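Local atomic coordinates of calcium homeostasis modulator protein 5 (Homo sapiens, PDB entry 7D60), a protein that may assemble into large-pore channels of eleven subunits whose gating and ion conductance are probably regulated by membrane lipids. Residues A118-T123 and L182-I187; E46-G51 and E126-G131; L25-S30 and V112-V117. All coordinates share one frame; numbering follows the deposited sequence.

Overall arrangement
The three contacts share the transmembrane bundle of one subunit, with S3 in each of them. Interaction 1 packs S3 against S4, interaction 3 packs S1 against the preceding turns of S3, and their centres lie about 10 Å apart. They touch where Leu186 CD2 of S4 meets Ser116 OG of S3 at 3.3 Å. Interaction 2 joins S2 to the extracellular end of S3, its centre about 16 Å from that of interaction 1 and about 21 Å from that of interaction 3. The PA8 lipid beside Asn121 of interaction 1 also comes within about 4 Å of the Val117 side chain of interaction 3, placing both contacts at one lipid site.

Interaction 1 of 3, residues A118-T123 and L182-I187; sequences ALLNGT and LGWCLI. With PA8 (1,2-dioctanoyl-sn-glycero-3-phosphate), chain P.
Leu120 lays one methyl over the indole of Trp184, the two side chains crossing at about a right angle. Its CD2 stands over the pyrrole part, 4.0 Å from the five-membered ring centroid and 18° off the ring normal, a CH-pi contact shifted toward the rim. The other branch, CD1, reaches 4.2 Å from Ile187 CD1, so the forked end of Leu120 spans one turn of the facing helix. With CG opposite the carbonyl carbon (chi1 -76°), the fork swings across the interface although the CB itself does not face S4. Leu119 works differently. Its CB points toward S4 and settles against Gly183, CB to CA 3.9 Å, while CD1 lies alongside Leu182 O. The bare glycine backbone lets the two chains come together closely, with 4.9 Å between Leu119 CA and Gly183 CA. As the helix ends, Leu119 O and Leu120 O accept bonds from Ser179 and Gln180 of S4. Phe54 of a neighbouring subunit meets Trp184 edge-to-face, carrying the packing across the subunit boundary. Beyond Leu120 the chain turns, and Asn121 OD1 comes 3.4 Å from PA8 C1; Asn121 ND2 gives a weak hydrogen bond to Glu31. The arrangement is a glycine-mediated S3–S4 helix contact bordering the phosphatidic acid site of Asn121, Arg32 and Gln176.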
ATOM      1  N   ALA A 118     -16.231  41.030   2.808  1.00 33.38           N
ATOM      2  CA  ALA A 118     -16.382  41.638   1.493  1.00 33.38           C
ATOM      3  C   ALA A 118     -15.704  42.998   1.415  1.00 33.38           C
ATOM      4  O   ALA A 118     -15.295  43.417   0.329  1.00 33.38           O
ATOM      5  CB  ALA A 118     -17.860  41.765   1.140  1.00 33.38           C
ATOM      6  N   LEU A 119     -15.574  43.700   2.536  1.00 28.96           N
ATOM      7  CA  LEU A 119     -14.882  44.979   2.551  1.00 28.96           C
ATOM      8  C   LEU A 119     -13.381  44.843   2.769  1.00 28.96           C
ATOM      9  O   LEU A 119     -12.638  45.761   2.416  1.00 28.96           O
ATOM     10  CB  LEU A 119     -15.465  45.887   3.629  1.00 28.96           C
ATOM     11  CG  LEU A 119     -16.736  46.656   3.291  1.00 28.96           C
ATOM     12  CD1 LEU A 119     -17.264  47.333   4.524  1.00 28.96           C
ATOM     13  CD2 LEU A 119     -16.495  47.668   2.209  1.00 28.96           C
ATOM     14  N   LEU A 120     -12.917  43.735   3.340  1.00 33.23           N
ATOM     15  CA  LEU A 120     -11.487  43.489   3.462  1.00 33.23           C
ATOM     16  C   LEU A 120     -10.880  42.939   2.182  1.00 33.23           C
ATOM     17  O   LEU A 120      -9.653  42.887   2.068  1.00 33.23           O
ATOM     18  CB  LEU A 120     -11.204  42.515   4.606  1.00 33.23           C
ATOM     19  CG  LEU A 120     -11.290  43.016   6.047  1.00 33.23           C
ATOM     20  CD1 LEU A 120     -10.761  41.959   6.986  1.00 33.23           C
ATOM     21  CD2 LEU A 120     -10.542  44.308   6.228  1.00 33.23           C
ATOM     22  N   ASN A 121     -11.702  42.510   1.235  1.00 46.28           N
ATOM     23  CA  ASN A 121     -11.283  42.097  -0.098  1.00 46.28           C
ATOM     24  C   ASN A 121     -11.911  43.135  -1.020  1.00 46.28           C
ATOM     25  O   ASN A 121     -13.039  42.966  -1.488  1.00 46.28           O
ATOM     26  CB  ASN A 121     -11.748  40.670  -0.395  1.00 46.28           C
ATOM     27  CG  ASN A 121     -11.597  40.288  -1.850  1.00 46.28           C
ATOM     28  OD1 ASN A 121     -10.536  39.843  -2.280  1.00 46.28           O
ATOM     29  ND2 ASN A 121     -12.665  40.449  -2.616  1.00 46.28           N
ATOM     30  N   GLY A 122     -11.190  44.225  -1.264  1.00 39.77           N
ATOM     31  CA  GLY A 122     -11.820  45.442  -1.736  1.00 39.77           C
ATOM     32  C   GLY A 122     -12.215  45.530  -3.195  1.00 39.77           C
ATOM     33  O   GLY A 122     -11.973  46.557  -3.831  1.00 39.77           O
ATOM     34  N   THR A 123     -12.852  44.494  -3.734  1.00 40.10           N
ATOM     35  CA  THR A 123     -13.272  44.528  -5.127  1.00 40.10           C
ATOM     36  C   THR A 123     -14.683  45.063  -5.311  1.00 40.10           C
ATOM     37  O   THR A 123     -14.962  45.686  -6.339  1.00 40.10           O
ATOM     38  CB  THR A 123     -13.184  43.136  -5.746  1.00 40.10           C
ATOM     39  OG1 THR A 123     -14.108  42.264  -5.094  1.00 40.10           O
ATOM     40  CG2 THR A 123     -11.795  42.576  -5.578  1.00 40.10           C
ATOM     41  N   LEU A 182     -12.604  50.720   6.251  1.00 28.38           N
ATOM     42  CA  LEU A 182     -13.997  50.525   6.636  1.00 28.38           C
ATOM     43  C   LEU A 182     -14.294  49.093   7.051  1.00 28.38           C
ATOM     44  O   LEU A 182     -15.240  48.867   7.805  1.00 28.38           O
ATOM     45  CB  LEU A 182     -14.926  50.910   5.490  1.00 28.38           C
ATOM     46  CG  LEU A 182     -15.027  52.384   5.126  1.00 28.38           C
ATOM     47  CD1 LEU A 182     -15.798  52.530   3.835  1.00 28.38           C
ATOM     48  CD2 LEU A 182     -15.696  53.153   6.238  1.00 28.38           C
ATOM     49  N   GLY A 183     -13.526  48.124   6.564  1.00 27.31           N
ATOM     50  CA  GLY A 183     -13.716  46.755   6.993  1.00 27.31           C
ATOM     51  C   GLY A 183     -13.248  46.508   8.408  1.00 27.31           C
ATOM     52  O   GLY A 183     -13.760  45.616   9.083  1.00 27.31           O
ATOM     53  N   TRP A 184     -12.272  47.284   8.879  1.00 26.56           N
ATOM     54  CA  TRP A 184     -11.822  47.174  10.259  1.00 26.56           C
ATOM     55  C   TRP A 184     -12.630  48.042  11.206  1.00 26.56           C
ATOM     56  O   TRP A 184     -12.682  47.741  12.398  1.00 26.56           O
ATOM     57  CB  TRP A 184     -10.341  47.538  10.380  1.00 26.56           C
ATOM     58  CG  TRP A 184      -9.406  46.483   9.896  1.00 26.56           C
ATOM     59  CD1 TRP A 184      -8.550  46.579   8.848  1.00 26.56           C
ATOM     60  CD2 TRP A 184      -9.219  45.173  10.443  1.00 26.56           C
ATOM     61  NE1 TRP A 184      -7.849  45.415   8.697  1.00 26.56           N
ATOM     62  CE2 TRP A 184      -8.240  44.535   9.667  1.00 26.56           C
ATOM     63  CE3 TRP A 184      -9.786  44.479  11.514  1.00 26.56           C
ATOM     64  CZ2 TRP A 184      -7.818  43.238   9.922  1.00 26.56           C
ATOM     65  CZ3 TRP A 184      -9.366  43.195  11.764  1.00 26.56           C
ATOM     66  CH2 TRP A 184      -8.394  42.586  10.973  1.00 26.56           C
ATOM     67  N   CYS A 185     -13.253  49.109  10.713  1.00 30.48           N
ATOM     68  CA  CYS A 185     -14.122  49.915  11.557  1.00 30.48           C
ATOM     69  C   CYS A 185     -15.449  49.229  11.828  1.00 30.48           C
ATOM     70  O   CYS A 185     -16.145  49.606  12.773  1.00 30.48           O
ATOM     71  CB  CYS A 185     -14.378  51.277  10.918  1.00 30.48           C
ATOM     72  SG  CYS A 185     -13.083  52.496  11.200  1.00 30.48           S
ATOM     73  N   LEU A 186     -15.819  48.247  11.015  1.00 29.62           N
ATOM     74  CA  LEU A 186     -17.031  47.475  11.228  1.00 29.62           C
ATOM     75  C   LEU A 186     -16.790  46.288  12.148  1.00 29.62           C
ATOM     76  O   LEU A 186     -17.660  45.951  12.950  1.00 29.62           O
ATOM     77  CB  LEU A 186     -17.588  47.004   9.885  1.00 29.62           C
ATOM     78  CG  LEU A 186     -18.918  46.257   9.884  1.00 29.62           C
ATOM     79  CD1 LEU A 186     -20.055  47.196  10.212  1.00 29.62           C
ATOM     80  CD2 LEU A 186     -19.140  45.601   8.546  1.00 29.62           C
ATOM     81  N   ILE A 187     -15.623  45.650  12.051  1.00 29.48           N
ATOM     82  CA  ILE A 187     -15.283  44.562  12.961  1.00 29.48           C
ATOM     83  C   ILE A 187     -15.074  45.092  14.375  1.00 29.48           C
ATOM     84  O   ILE A 187     -15.493  44.468  15.355  1.00 29.48           O
ATOM     85  CB  ILE A 187     -14.043  43.812  12.440  1.00 29.48           C
ATOM     86  CG1 ILE A 187     -14.359  43.120  11.127  1.00 29.48           C
ATOM     87  CG2 ILE A 187     -13.574  42.757  13.409  1.00 29.48           C
ATOM     88  CD1 ILE A 187     -13.143  42.586  10.414  1.00 29.48           C
TER
HETATM   89  O1  PA8 P 305      -4.863  40.031  -2.858  1.00 66.22           O
HETATM   90  O2  PA8 P 305      -6.802  41.297  -1.995  1.00 66.22           O
HETATM   91  P1  PA8 P 305      -6.361  40.026  -2.682  1.00 66.22           P
HETATM   92  O3  PA8 P 305      -7.015  39.934  -4.038  1.00 66.22           O
HETATM   93  O4  PA8 P 305      -6.800  38.732  -1.761  1.00 66.22           O
HETATM   94  C1  PA8 P 305      -7.698  38.952  -0.711  1.00 66.22           C
HETATM   95  C2  PA8 P 305      -7.793  37.696   0.156  1.00 66.22           C
HETATM   96  C3  PA8 P 305      -8.747  37.986   1.315  1.00 66.22           C
HETATM   97  O5  PA8 P 305      -8.232  37.478   2.518  1.00 66.22           O
HETATM   98  C4  PA8 P 305      -9.113  37.592   3.606  1.00 66.22           C
HETATM   99  O6  PA8 P 305     -10.155  38.140   3.477  1.00 66.22           O
HETATM  100  C5  PA8 P 305      -8.749  37.019   4.973  1.00 66.22           C
HETATM  101  C6  PA8 P 305      -9.584  37.665   6.077  1.00 66.22           C
HETATM  102  C7  PA8 P 305      -9.764  36.765   7.295  1.00 66.22           C
HETATM  103  O7  PA8 P 305      -8.293  36.634  -0.608  1.00 66.22           O
HETATM  104  C12 PA8 P 305      -7.385  35.621  -0.953  1.00 66.22           C
HETATM  105  O8  PA8 P 305      -6.527  35.831  -1.741  1.00 66.22           O
HETATM  106  C13 PA8 P 305      -7.521  34.227  -0.341  1.00 66.22           C
HETATM  107  C14 PA8 P 305      -6.883  34.119   1.041  1.00 66.22           C
HETATM  108  C15 PA8 P 305      -7.915  33.843   2.132  1.00 66.22           C
HETATM  109  C16 PA8 P 305      -7.263  33.347   3.421  1.00 66.22           C
HETATM  110  C17 PA8 P 305      -7.045  31.837   3.434  1.00 66.22           C
HETATM  111  C18 PA8 P 305      -7.909  31.141   4.483  1.00 66.22           C

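Interaction 2 of 3, residues E46-G51 and E126-G131; sequences ENMTYG and ECAMSG
Asn47 lies across the Cys127 end of S3, its CB 3.4 Å from Cys127 O and its OD1 3.4 Å from Cys127 SG. Its ND2 passes Ser130 CB, and CB sits near Gly131 N, so the amide spans from Cys127 toward Ser130 without making a hydrogen bond to the turn. One residue on, Met48 folds back over the same turn. CG leaves opposite the backbone N (chi1 -178°), then bends at chi2 and chi3 bring SD to 3.4 Å from Ala128 O and CE near both Ala128 O and Gly131 O. Tyr50 offers a ring edge: Cys127 SG lies 4.0 Å from Tyr50 CD1, and its direction from the ring centroid is 85° off the normal, a sulfur-aromatic contact close to the ring plane. Small residues make the close approach possible, as Gly51 faces Cys127 and Ala128 while Gly131 faces Asn47. The short helix axes pass 7.1 Å apart at 153°, nearly antiparallel. Outside the pair, Pro42 lies against both Asn47 and Tyr50, and the Tyr50 hydroxyl hydrogen-bonds to Gln180 of a neighbouring subunit. Between the segments themselves the contact is van der Waals packing with a sulfur-aromatic component, and no hydrogen bond crosses it. Covalent chemistry supplies what polar bonds do not: Cys127 is joined to Cys41 by a disulfide, which ties the extracellular end of S3 to the S1–S2 linker and gives its sulfur no proton to donate to Asn47.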
ATOM      1  N   GLU A  46     -23.641  52.001 -14.863  1.00 46.92           N
ATOM      2  CA  GLU A  46     -24.229  51.065 -13.916  1.00 46.92           C
ATOM      3  C   GLU A  46     -23.188  50.463 -12.982  1.00 46.92           C
ATOM      4  O   GLU A  46     -23.321  49.310 -12.572  1.00 46.92           O
ATOM      5  CB  GLU A  46     -24.973  49.957 -14.657  1.00 46.92           C
ATOM      6  CG  GLU A  46     -24.174  49.330 -15.790  1.00 46.92           C
ATOM      7  CD  GLU A  46     -24.919  48.206 -16.492  1.00 46.92           C
ATOM      8  OE1 GLU A  46     -25.550  48.464 -17.539  1.00 46.92           O
ATOM      9  OE2 GLU A  46     -24.867  47.059 -15.999  1.00 46.92           O
ATOM     10  N   ASN A  47     -22.142  51.220 -12.652  1.00 42.68           N
ATOM     11  CA  ASN A  47     -21.146  50.737 -11.704  1.00 42.68           C
ATOM     12  C   ASN A  47     -21.658  50.793 -10.278  1.00 42.68           C
ATOM     13  O   ASN A  47     -21.327  49.924  -9.466  1.00 42.68           O
ATOM     14  CB  ASN A  47     -19.862  51.556 -11.810  1.00 42.68           C
ATOM     15  CG  ASN A  47     -18.804  50.859 -12.602  1.00 42.68           C
ATOM     16  OD1 ASN A  47     -18.921  49.681 -12.890  1.00 42.68           O
ATOM     17  ND2 ASN A  47     -17.741  51.569 -12.922  1.00 42.68           N
ATOM     18  N   MET A  48     -22.446  51.818  -9.957  1.00 39.76           N
ATOM     19  CA  MET A  48     -22.912  52.009  -8.591  1.00 39.76           C
ATOM     20  C   MET A  48     -23.903  50.930  -8.186  1.00 39.76           C
ATOM     21  O   MET A  48     -23.810  50.389  -7.087  1.00 39.76           O
ATOM     22  CB  MET A  48     -23.533  53.394  -8.444  1.00 39.76           C
ATOM     23  CG  MET A  48     -24.020  53.720  -7.052  1.00 39.76           C
ATOM     24  SD  MET A  48     -22.703  53.782  -5.828  1.00 39.76           S
ATOM     25  CE  MET A  48     -22.383  55.540  -5.771  1.00 39.76           C
ATOM     26  N   THR A  49     -24.835  50.576  -9.071  1.00 32.10           N
ATOM     27  CA  THR A  49     -25.827  49.560  -8.740  1.00 32.10           C
ATOM     28  C   THR A  49     -25.232  48.159  -8.739  1.00 32.10           C
ATOM     29  O   THR A  49     -25.655  47.313  -7.951  1.00 32.10           O
ATOM     30  CB  THR A  49     -26.993  49.643  -9.722  1.00 32.10           C
ATOM     31  OG1 THR A  49     -27.353  51.014  -9.908  1.00 32.10           O
ATOM     32  CG2 THR A  49     -28.199  48.895  -9.201  1.00 32.10           C
ATOM     33  N   TYR A  50     -24.244  47.900  -9.587  1.00 29.47           N
ATOM     34  CA  TYR A  50     -23.711  46.549  -9.710  1.00 29.47           C
ATOM     35  C   TYR A  50     -22.866  46.152  -8.507  1.00 29.47           C
ATOM     36  O   TYR A  50     -22.954  45.015  -8.037  1.00 29.47           O
ATOM     37  CB  TYR A  50     -22.893  46.434 -10.991  1.00 29.47           C
ATOM     38  CG  TYR A  50     -22.308  45.074 -11.237  1.00 29.47           C
ATOM     39  CD1 TYR A  50     -20.959  44.846 -11.076  1.00 29.47           C
ATOM     40  CD2 TYR A  50     -23.103  44.021 -11.642  1.00 29.47           C
ATOM     41  CE1 TYR A  50     -20.418  43.613 -11.315  1.00 29.47           C
ATOM     42  CE2 TYR A  50     -22.567  42.780 -11.876  1.00 29.47           C
ATOM     43  CZ  TYR A  50     -21.226  42.583 -11.707  1.00 29.47           C
ATOM     44  OH  TYR A  50     -20.682  41.349 -11.936  1.00 29.47           O
ATOM     45  N   GLY A  51     -22.039  47.062  -7.997  1.00 28.46           N
ATOM     46  CA  GLY A  51     -21.189  46.716  -6.876  1.00 28.46           C
ATOM     47  C   GLY A  51     -21.881  46.770  -5.540  1.00 28.46           C
ATOM     48  O   GLY A  51     -21.448  46.100  -4.601  1.00 28.46           O
ATOM     49  N   GLU A 126     -14.483  48.998  -4.828  1.00 44.40           N
ATOM     50  CA  GLU A 126     -13.760  49.673  -5.897  1.00 44.40           C
ATOM     51  C   GLU A 126     -14.646  49.877  -7.122  1.00 44.40           C
ATOM     52  O   GLU A 126     -14.585  50.927  -7.772  1.00 44.40           O
ATOM     53  CB  GLU A 126     -12.509  48.865  -6.233  1.00 44.40           C
ATOM     54  CG  GLU A 126     -11.870  49.147  -7.570  1.00 44.40           C
ATOM     55  CD  GLU A 126     -10.730  48.196  -7.865  1.00 44.40           C
ATOM     56  OE1 GLU A 126     -10.157  47.643  -6.905  1.00 44.40           O
ATOM     57  OE2 GLU A 126     -10.407  47.999  -9.052  1.00 44.40           O
ATOM     58  N   CYS A 127     -15.501  48.898  -7.425  1.00 42.40           N
ATOM     59  CA  CYS A 127     -16.461  49.040  -8.515  1.00 42.40           C
ATOM     60  C   CYS A 127     -17.540  50.063  -8.179  1.00 42.40           C
ATOM     61  O   CYS A 127     -17.954  50.836  -9.044  1.00 42.40           O
ATOM     62  CB  CYS A 127     -17.077  47.677  -8.833  1.00 42.40           C
ATOM     63  SG  CYS A 127     -18.026  47.536 -10.372  1.00 42.40           S
ATOM     64  N   ALA A 128     -17.990  50.106  -6.927  1.00 41.08           N
ATOM     65  CA  ALA A 128     -19.109  50.973  -6.577  1.00 41.08           C
ATOM     66  C   ALA A 128     -18.681  52.420  -6.357  1.00 41.08           C
ATOM     67  O   ALA A 128     -19.439  53.342  -6.671  1.00 41.08           O
ATOM     68  CB  ALA A 128     -19.818  50.439  -5.336  1.00 41.08           C
ATOM     69  N   MET A 129     -17.487  52.648  -5.809  1.00 50.01           N
ATOM     70  CA  MET A 129     -17.005  54.004  -5.570  1.00 50.01           C
ATOM     71  C   MET A 129     -16.530  54.693  -6.844  1.00 50.01           C
ATOM     72  O   MET A 129     -16.436  55.924  -6.862  1.00 50.01           O
ATOM     73  CB  MET A 129     -15.879  53.975  -4.527  1.00 50.01           C
ATOM     74  CG  MET A 129     -15.549  55.294  -3.840  1.00 50.01           C
ATOM     75  SD  MET A 129     -16.966  56.342  -3.492  1.00 50.01           S
ATOM     76  CE  MET A 129     -17.585  55.601  -1.990  1.00 50.01           C
ATOM     77  N   SER A 130     -16.255  53.934  -7.909  1.00 51.34           N
ATOM     78  CA  SER A 130     -15.825  54.527  -9.171  1.00 51.34           C
ATOM     79  C   SER A 130     -16.927  55.365  -9.805  1.00 51.34           C
ATOM     80  O   SER A 130     -16.672  56.472 -10.290  1.00 51.34           O
ATOM     81  CB  SER A 130     -15.380  53.434 -10.136  1.00 51.34           C
ATOM     82  OG  SER A 130     -14.443  52.574  -9.530  1.00 51.34           O
ATOM     83  N   GLY A 131     -18.154  54.864  -9.807  1.00 54.68           N
ATOM     84  CA  GLY A 131     -19.243  55.604 -10.405  1.00 54.68           C
ATOM     85  C   GLY A 131     -20.016  56.459  -9.428  1.00 54.68           C
ATOM     86  O   GLY A 131     -21.245  56.375  -9.378  1.00 54.68           O
TER

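Interaction 3 of 3, residues L25-S30 and V112-V117; sequences LLTVGS and VMWLSV
Thr27 pushes its methyl into the S3 backbone, CG2 lying 3.4 Å from Met113 O and 3.7 Å from Trp114 CA. The same methyl stands at the edge of the Trp114 indole, near the ring plane and 4.2 Å from CE3. Its hydroxyl is turned beside the backbone N (chi1 -51°), where OG1 bonds to Met23 O one turn earlier in S1; that bond presents the apolar branch to S3. Met113, crossing Thr27 at about a right angle, bends at its last torsion (chi3 -33°) and brings CE to 3.9 Å from Thr27 OG1. The next residue of S1, Val28, crosses Val117 nearly perpendicularly, its CG2 meeting both methyls of Val117 at 3.8 Å; Val117 lies about one turn beyond Trp114 on S3. No hydrogen bond links the segments, and the axes remain 9.5 Å apart, so side chains span the gap, Thr27 reaching the S3 backbone. The next shell positions Trp114: its NE1 bonds to Leu55 O of S2 and the indole lies on Pro58 and Ala59. Val117 also leans on Glu31 of S1. Farther round S3, Val112 O accepts from Ser116 N and Ser116 OG, which approach opposite faces of its carbonyl plane. Leu26 on the S1 side touches a PA8, and a bound PA8 comes about 4 Å from the Val117 side chain. This is S1–S3 packing in the CALHM transmembrane fold, two helices running in the same general sense, crossing at 43° beside lipid sites.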
ATOM      1  N   LEU A  25     -15.375  30.641   8.647  1.00 63.81           N
ATOM      2  CA  LEU A  25     -14.627  29.961   7.599  1.00 63.81           C
ATOM      3  C   LEU A  25     -15.489  29.708   6.371  1.00 63.81           C
ATOM      4  O   LEU A  25     -14.962  29.596   5.260  1.00 63.81           O
ATOM      5  CB  LEU A  25     -14.047  28.655   8.149  1.00 63.81           C
ATOM      6  CG  LEU A  25     -13.008  27.844   7.366  1.00 63.81           C
ATOM      7  CD1 LEU A  25     -12.047  27.203   8.345  1.00 63.81           C
ATOM      8  CD2 LEU A  25     -13.648  26.758   6.514  1.00 63.81           C
ATOM      9  N   LEU A  26     -16.807  29.616   6.544  1.00 62.87           N
ATOM     10  CA  LEU A  26     -17.688  29.450   5.396  1.00 62.87           C
ATOM     11  C   LEU A  26     -17.952  30.778   4.701  1.00 62.87           C
ATOM     12  O   LEU A  26     -18.168  30.812   3.488  1.00 62.87           O
ATOM     13  CB  LEU A  26     -19.004  28.811   5.830  1.00 62.87           C
ATOM     14  CG  LEU A  26     -19.064  27.287   5.730  1.00 62.87           C
ATOM     15  CD1 LEU A  26     -20.274  26.758   6.473  1.00 62.87           C
ATOM     16  CD2 LEU A  26     -19.094  26.855   4.278  1.00 62.87           C
ATOM     17  N   THR A  27     -17.943  31.878   5.457  1.00 56.78           N
ATOM     18  CA  THR A  27     -18.175  33.195   4.876  1.00 56.78           C
ATOM     19  C   THR A  27     -16.967  33.677   4.083  1.00 56.78           C
ATOM     20  O   THR A  27     -17.126  34.338   3.052  1.00 56.78           O
ATOM     21  CB  THR A  27     -18.531  34.183   5.985  1.00 56.78           C
ATOM     22  OG1 THR A  27     -19.583  33.632   6.784  1.00 56.78           O
ATOM     23  CG2 THR A  27     -19.013  35.488   5.417  1.00 56.78           C
ATOM     24  N   VAL A  28     -15.760  33.335   4.532  1.00 57.04           N
ATOM     25  CA  VAL A  28     -14.551  33.723   3.810  1.00 57.04           C
ATOM     26  C   VAL A  28     -14.439  32.942   2.507  1.00 57.04           C
ATOM     27  O   VAL A  28     -14.177  33.514   1.442  1.00 57.04           O
ATOM     28  CB  VAL A  28     -13.315  33.526   4.707  1.00 57.04           C
ATOM     29  CG1 VAL A  28     -12.035  33.541   3.897  1.00 57.04           C
ATOM     30  CG2 VAL A  28     -13.274  34.596   5.780  1.00 57.04           C
ATOM     31  N   GLY A  29     -14.675  31.631   2.563  1.00 57.53           N
ATOM     32  CA  GLY A  29     -14.576  30.800   1.375  1.00 57.53           C
ATOM     33  C   GLY A  29     -15.679  31.021   0.362  1.00 57.53           C
ATOM     34  O   GLY A  29     -15.520  30.639  -0.800  1.00 57.53           O
ATOM     35  N   SER A  30     -16.791  31.621   0.772  1.00 55.68           N
ATOM     36  CA  SER A  30     -17.871  31.933  -0.153  1.00 55.68           C
ATOM     37  C   SER A  30     -17.697  33.290  -0.811  1.00 55.68           C
ATOM     38  O   SER A  30     -18.213  33.506  -1.911  1.00 55.68           O
ATOM     39  CB  SER A  30     -19.217  31.891   0.572  1.00 55.68           C
ATOM     40  OG  SER A  30     -20.270  32.291  -0.283  1.00 55.68           O
ATOM     41  N   VAL A 112     -23.271  40.602   9.286  1.00 33.97           N
ATOM     42  CA  VAL A 112     -22.140  41.471   9.595  1.00 33.97           C
ATOM     43  C   VAL A 112     -20.823  40.784   9.248  1.00 33.97           C
ATOM     44  O   VAL A 112     -19.880  41.430   8.781  1.00 33.97           O
ATOM     45  CB  VAL A 112     -22.222  41.911  11.071  1.00 33.97           C
ATOM     46  CG1 VAL A 112     -20.977  42.639  11.523  1.00 33.97           C
ATOM     47  CG2 VAL A 112     -23.412  42.812  11.264  1.00 33.97           C
ATOM     48  N   MET A 113     -20.752  39.463   9.399  1.00 37.67           N
ATOM     49  CA  MET A 113     -19.559  38.739   8.986  1.00 37.67           C
ATOM     50  C   MET A 113     -19.411  38.666   7.472  1.00 37.67           C
ATOM     51  O   MET A 113     -18.307  38.419   6.987  1.00 37.67           O
ATOM     52  CB  MET A 113     -19.566  37.328   9.566  1.00 37.67           C
ATOM     53  CG  MET A 113     -19.335  37.278  11.065  1.00 37.67           C
ATOM     54  SD  MET A 113     -18.723  35.696  11.671  1.00 37.67           S
ATOM     55  CE  MET A 113     -19.518  34.568  10.541  1.00 37.67           C
ATOM     56  N   TRP A 114     -20.491  38.865   6.716  1.00 31.31           N
ATOM     57  CA  TRP A 114     -20.363  38.946   5.267  1.00 31.31           C
ATOM     58  C   TRP A 114     -19.832  40.306   4.844  1.00 31.31           C
ATOM     59  O   TRP A 114     -18.954  40.392   3.984  1.00 31.31           O
ATOM     60  CB  TRP A 114     -21.706  38.668   4.592  1.00 31.31           C
ATOM     61  CG  TRP A 114     -21.750  39.107   3.162  1.00 31.31           C
ATOM     62  CD1 TRP A 114     -22.304  40.249   2.669  1.00 31.31           C
ATOM     63  CD2 TRP A 114     -21.204  38.414   2.043  1.00 31.31           C
ATOM     64  NE1 TRP A 114     -22.132  40.312   1.318  1.00 31.31           N
ATOM     65  CE2 TRP A 114     -21.460  39.194   0.907  1.00 31.31           C
ATOM     66  CE3 TRP A 114     -20.523  37.207   1.892  1.00 31.31           C
ATOM     67  CZ2 TRP A 114     -21.064  38.807  -0.362  1.00 31.31           C
ATOM     68  CZ3 TRP A 114     -20.131  36.825   0.635  1.00 31.31           C
ATOM     69  CH2 TRP A 114     -20.402  37.621  -0.478  1.00 31.31           C
ATOM     70  N   LEU A 115     -20.357  41.376   5.439  1.00 30.13           N
ATOM     71  CA  LEU A 115     -19.982  42.732   5.069  1.00 30.13           C
ATOM     72  C   LEU A 115     -18.545  43.070   5.426  1.00 30.13           C
ATOM     73  O   LEU A 115     -17.978  43.993   4.843  1.00 30.13           O
ATOM     74  CB  LEU A 115     -20.912  43.725   5.749  1.00 30.13           C
ATOM     75  CG  LEU A 115     -22.144  44.151   4.976  1.00 30.13           C
ATOM     76  CD1 LEU A 115     -23.132  44.794   5.912  1.00 30.13           C
ATOM     77  CD2 LEU A 115     -21.741  45.116   3.891  1.00 30.13           C
ATOM     78  N   SER A 116     -17.947  42.354   6.370  1.00 32.06           N
ATOM     79  CA  SER A 116     -16.576  42.610   6.774  1.00 32.06           C
ATOM     80  C   SER A 116     -15.570  41.905   5.882  1.00 32.06           C
ATOM     81  O   SER A 116     -14.539  42.486   5.544  1.00 32.06           O
ATOM     82  CB  SER A 116     -16.379  42.173   8.219  1.00 32.06           C
ATOM     83  OG  SER A 116     -17.188  42.939   9.084  1.00 32.06           O
ATOM     84  N   VAL A 117     -15.842  40.660   5.502  1.00 35.16           N
ATOM     85  CA  VAL A 117     -14.955  39.947   4.593  1.00 35.16           C
ATOM     86  C   VAL A 117     -15.059  40.521   3.186  1.00 35.16           C
ATOM     87  O   VAL A 117     -14.073  40.547   2.443  1.00 35.16           O
ATOM     88  CB  VAL A 117     -15.280  38.441   4.645  1.00 35.16           C
ATOM     89  CG1 VAL A 117     -14.369  37.628   3.745  1.00 35.16           C
ATOM     90  CG2 VAL A 117     -15.153  37.942   6.062  1.00 35.16           C
TER